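Local coordinates for inactive Zymogen C11 Protease (Parabacteroides distasonis, PDB 6MZO), which is the inactive zymogen of a clostripain-like C11 cysteine protease, which when activated probably cleaves peptide bonds in proteins, at residues A[170-175]-A[234-239]. Numbering follows the deposited sequence.
Sequences VAYAFR and ELDELA
Arg175 and Asp236 form a salt bridge between the residue two past the end of helix 168-173 and the first turn of helix 235-246, with Arg175 NE 2.8 Å from Asp236 OD1. The bond is bent, 143° at the hydrogen, and NE comes from above the carboxylate plane, which stands 84° from the guanidinium. Beside this polar link, Leu235 packs on the helix and on the residue beyond it: its CD1 lies 4.2 Å from Ala171 CB, and its CB rests against Arg175 CD. Ala239, one turn further on, sets its CB 3.5 Å from Tyr172 CE1. One water donates to both Tyr172 OH and Asp236 OD1, closing a bridge beside the salt link. In this clan CD protease fold, helix 168-173 connects the neighbouring parallel strands 155-162 and 178-183 of the central sheet, while helix 235-246 follows strand 226-231, the next in order. The Arg175 guanidinium lies over the Tyr172 ring, NH1 3.4 Å above its centre. CG sits between backbone N and carbonyl carbon (chi1 68°), which aims the straight chain from CG to NE back along the ring of Tyr172, where NH1 donates to Tyr172 O (2.8 Å). That carbonyl also accepts from Arg175 N, on its opposite face. A leucine in place of Arg175 would probably leave Asp236 without its charged mate and one face of the tyrosine ring without its guanidinium cover. Helix 351-357 supplies the outer shell: Glu351 gives Arg175 a second salt bridge, at NH1, Asp355 hydrogen-bonds Tyr172 OH, and Trp352 meets the tyrosine ring edge-to-face while touching Ala239.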
ATOM      1  N   VAL A 170       8.745  -1.844   0.459  1.00 21.54           N
ATOM      2  CA  VAL A 170       7.894  -0.835  -0.224  1.00 22.32           C
ATOM      3  C   VAL A 170       8.043   0.534   0.389  1.00 23.07           C
ATOM      4  O   VAL A 170       8.161   1.592  -0.324  1.00 23.95           O
ATOM      5  CB  VAL A 170       6.383  -1.306  -0.207  1.00 22.14           C
ATOM      6  CG1 VAL A 170       5.419  -0.134  -0.557  1.00 22.62           C
ATOM      7  CG2 VAL A 170       6.219  -2.539  -1.077  1.00 26.32           C
ATOM      8  N   ALA A 171       7.964   0.615   1.724  1.00 22.11           N
ATOM      9  CA  ALA A 171       8.097   1.959   2.317  1.00 22.58           C
ATOM     10  C   ALA A 171       9.463   2.579   1.896  1.00 25.44           C
ATOM     11  O   ALA A 171       9.582   3.833   1.638  1.00 25.61           O
ATOM     12  CB  ALA A 171       7.993   1.866   3.838  1.00 22.32           C
ATOM     13  N   TYR A 172      10.492   1.738   1.797  1.00 22.65           N
ATOM     14  CA  TYR A 172      11.795   2.266   1.436  1.00 25.42           C
ATOM     15  C   TYR A 172      11.803   2.696  -0.035  1.00 27.90           C
ATOM     16  O   TYR A 172      12.322   3.797  -0.397  1.00 27.58           O
ATOM     17  CB  TYR A 172      12.890   1.217   1.668  1.00 25.96           C
ATOM     18  CG  TYR A 172      14.287   1.743   1.524  1.00 24.54           C
ATOM     19  CD1 TYR A 172      14.798   2.645   2.450  1.00 25.29           C
ATOM     20  CD2 TYR A 172      15.136   1.247   0.555  1.00 26.40           C
ATOM     21  CE1 TYR A 172      16.137   3.065   2.360  1.00 24.67           C
ATOM     22  CE2 TYR A 172      16.514   1.702   0.413  1.00 27.58           C
ATOM     23  CZ  TYR A 172      16.961   2.586   1.383  1.00 27.23           C
ATOM     24  OH  TYR A 172      18.248   2.975   1.248  1.00 31.93           O
ATOM     25  N   ALA A 173      11.223   1.858  -0.885  1.00 24.60           N
ATOM     26  CA  ALA A 173      11.270   2.146  -2.360  1.00 24.56           C
ATOM     27  C   ALA A 173      10.550   3.447  -2.693  1.00 24.88           C
ATOM     28  O   ALA A 173      10.975   4.132  -3.673  1.00 25.00           O
ATOM     29  CB  ALA A 173      10.640   1.010  -3.160  1.00 25.48           C
ATOM     30  N   PHE A 174       9.486   3.736  -1.961  1.00 22.50           N
ATOM     31  CA  PHE A 174       8.681   4.939  -2.278  1.00 22.25           C
ATOM     32  C   PHE A 174       9.018   6.134  -1.434  1.00 24.76           C
ATOM     33  O   PHE A 174       8.284   7.142  -1.493  1.00 26.46           O
ATOM     34  CB  PHE A 174       7.163   4.634  -2.184  1.00 21.74           C
ATOM     35  CG  PHE A 174       6.706   3.687  -3.282  1.00 23.25           C
ATOM     36  CD1 PHE A 174       6.802   2.287  -3.109  1.00 22.07           C
ATOM     37  CD2 PHE A 174       6.266   4.175  -4.491  1.00 26.17           C
ATOM     38  CE1 PHE A 174       6.450   1.412  -4.119  1.00 25.40           C
ATOM     39  CE2 PHE A 174       5.914   3.317  -5.523  1.00 25.95           C
ATOM     40  CZ  PHE A 174       6.023   1.917  -5.342  1.00 24.92           C
ATOM     41  N   ARG A 175      10.101   6.071  -0.655  1.00 26.54           N
ATOM     42  CA  ARG A 175      10.379   7.147   0.330  1.00 24.51           C
ATOM     43  C   ARG A 175      10.617   8.499  -0.327  1.00 24.90           C
ATOM     44  O   ARG A 175      10.401   9.521   0.314  1.00 28.84           O
ATOM     45  CB  ARG A 175      11.596   6.778   1.199  1.00 24.90           C
ATOM     46  CG  ARG A 175      12.922   6.757   0.437  1.00 26.38           C
ATOM     47  CD  ARG A 175      13.970   6.077   1.359  1.00 28.22           C
ATOM     48  NE  ARG A 175      15.308   6.198   0.846  1.00 29.71           N
ATOM     49  CZ  ARG A 175      15.780   5.525  -0.210  1.00 29.02           C
ATOM     50  NH1 ARG A 175      14.978   4.688  -0.836  1.00 32.95           N
ATOM     51  NH2 ARG A 175      17.013   5.701  -0.683  1.00 33.58           N
ATOM     52  N   GLU A 234      11.902   9.120   7.518  1.00 28.25           N
ATOM     53  CA  GLU A 234      12.527   8.355   8.611  1.00 28.21           C
ATOM     54  C   GLU A 234      13.073   7.042   8.046  1.00 25.71           C
ATOM     55  O   GLU A 234      13.779   6.318   8.710  1.00 28.71           O
ATOM     56  CB  GLU A 234      11.541   8.049   9.712  1.00 24.54           C
ATOM     57  CG  GLU A 234      10.899   9.306  10.288  1.00 28.52           C
ATOM     58  CD  GLU A 234      11.824  10.100  11.213  1.00 35.95           C
ATOM     59  OE1 GLU A 234      12.958   9.656  11.495  1.00 40.54           O
ATOM     60  OE2 GLU A 234      11.326  11.139  11.724  1.00 41.87           O
ATOM     61  N   LEU A 235      12.764   6.809   6.766  1.00 23.65           N
ATOM     62  CA  LEU A 235      13.161   5.484   6.214  1.00 23.49           C
ATOM     63  C   LEU A 235      14.640   5.351   5.969  1.00 27.28           C
ATOM     64  O   LEU A 235      15.180   4.221   6.101  1.00 29.26           O
ATOM     65  CB  LEU A 235      12.342   5.205   4.953  1.00 24.63           C
ATOM     66  CG  LEU A 235      11.162   4.296   5.181  1.00 27.72           C
ATOM     67  CD1 LEU A 235      11.709   2.809   5.431  1.00 27.57           C
ATOM     68  CD2 LEU A 235      10.299   4.668   6.327  1.00 27.60           C
ATOM     69  N   ASP A 236      15.332   6.441   5.647  1.00 30.70           N
ATOM     70  CA  ASP A 236      16.789   6.266   5.526  1.00 32.09           C
ATOM     71  C   ASP A 236      17.442   5.820   6.835  1.00 32.58           C
ATOM     72  O   ASP A 236      18.305   4.891   6.844  1.00 33.14           O
ATOM     73  CB  ASP A 236      17.447   7.568   5.051  1.00 35.78           C
ATOM     74  CG  ASP A 236      17.177   7.860   3.601  1.00 40.21           C
ATOM     75  OD1 ASP A 236      17.230   6.951   2.781  1.00 38.05           O
ATOM     76  OD2 ASP A 236      16.923   9.044   3.268  1.00 47.66           O
ATOM     77  N   GLU A 237      16.965   6.381   7.942  1.00 32.62           N
ATOM     78  CA  GLU A 237      17.527   6.005   9.218  1.00 34.20           C
ATOM     79  C   GLU A 237      17.164   4.546   9.519  1.00 33.25           C
ATOM     80  O   GLU A 237      17.990   3.776  10.026  1.00 33.23           O
ATOM     81  CB  GLU A 237      17.014   6.923  10.321  1.00 39.31           C
ATOM     82  CG  GLU A 237      17.557   6.501  11.674  1.00 49.56           C
ATOM     83  CD  GLU A 237      16.956   7.281  12.812  1.00 64.47           C
ATOM     84  OE1 GLU A 237      16.759   8.510  12.656  1.00 74.35           O
ATOM     85  OE2 GLU A 237      16.661   6.655  13.856  1.00 66.05           O
ATOM     86  N   LEU A 238      15.939   4.141   9.175  1.00 31.86           N
ATOM     87  CA  LEU A 238      15.520   2.765   9.496  1.00 28.34           C
ATOM     88  C   LEU A 238      16.435   1.804   8.708  1.00 30.17           C
ATOM     89  O   LEU A 238      16.889   0.768   9.223  1.00 29.74           O
ATOM     90  CB  LEU A 238      14.017   2.574   9.166  1.00 22.74           C
ATOM     91  CG  LEU A 238      13.472   1.158   9.432  1.00 25.24           C
ATOM     92  CD1 LEU A 238      13.642   0.746  10.890  1.00 29.43           C
ATOM     93  CD2 LEU A 238      12.028   1.210   9.060  1.00 23.37           C
ATOM     94  N   ALA A 239      16.774   2.171   7.471  1.00 27.16           N
ATOM     95  CA  ALA A 239      17.569   1.257   6.659  1.00 30.09           C
ATOM     96  C   ALA A 239      18.952   1.209   7.250  1.00 31.96           C
ATOM     97  O   ALA A 239      19.524   0.149   7.343  1.00 30.35           O
ATOM     98  CB  ALA A 239      17.614   1.702   5.219  1.00 32.20           C
TER
HETATM   99  O   HOH W   1      19.220   5.291   2.538  1.00 42.14           O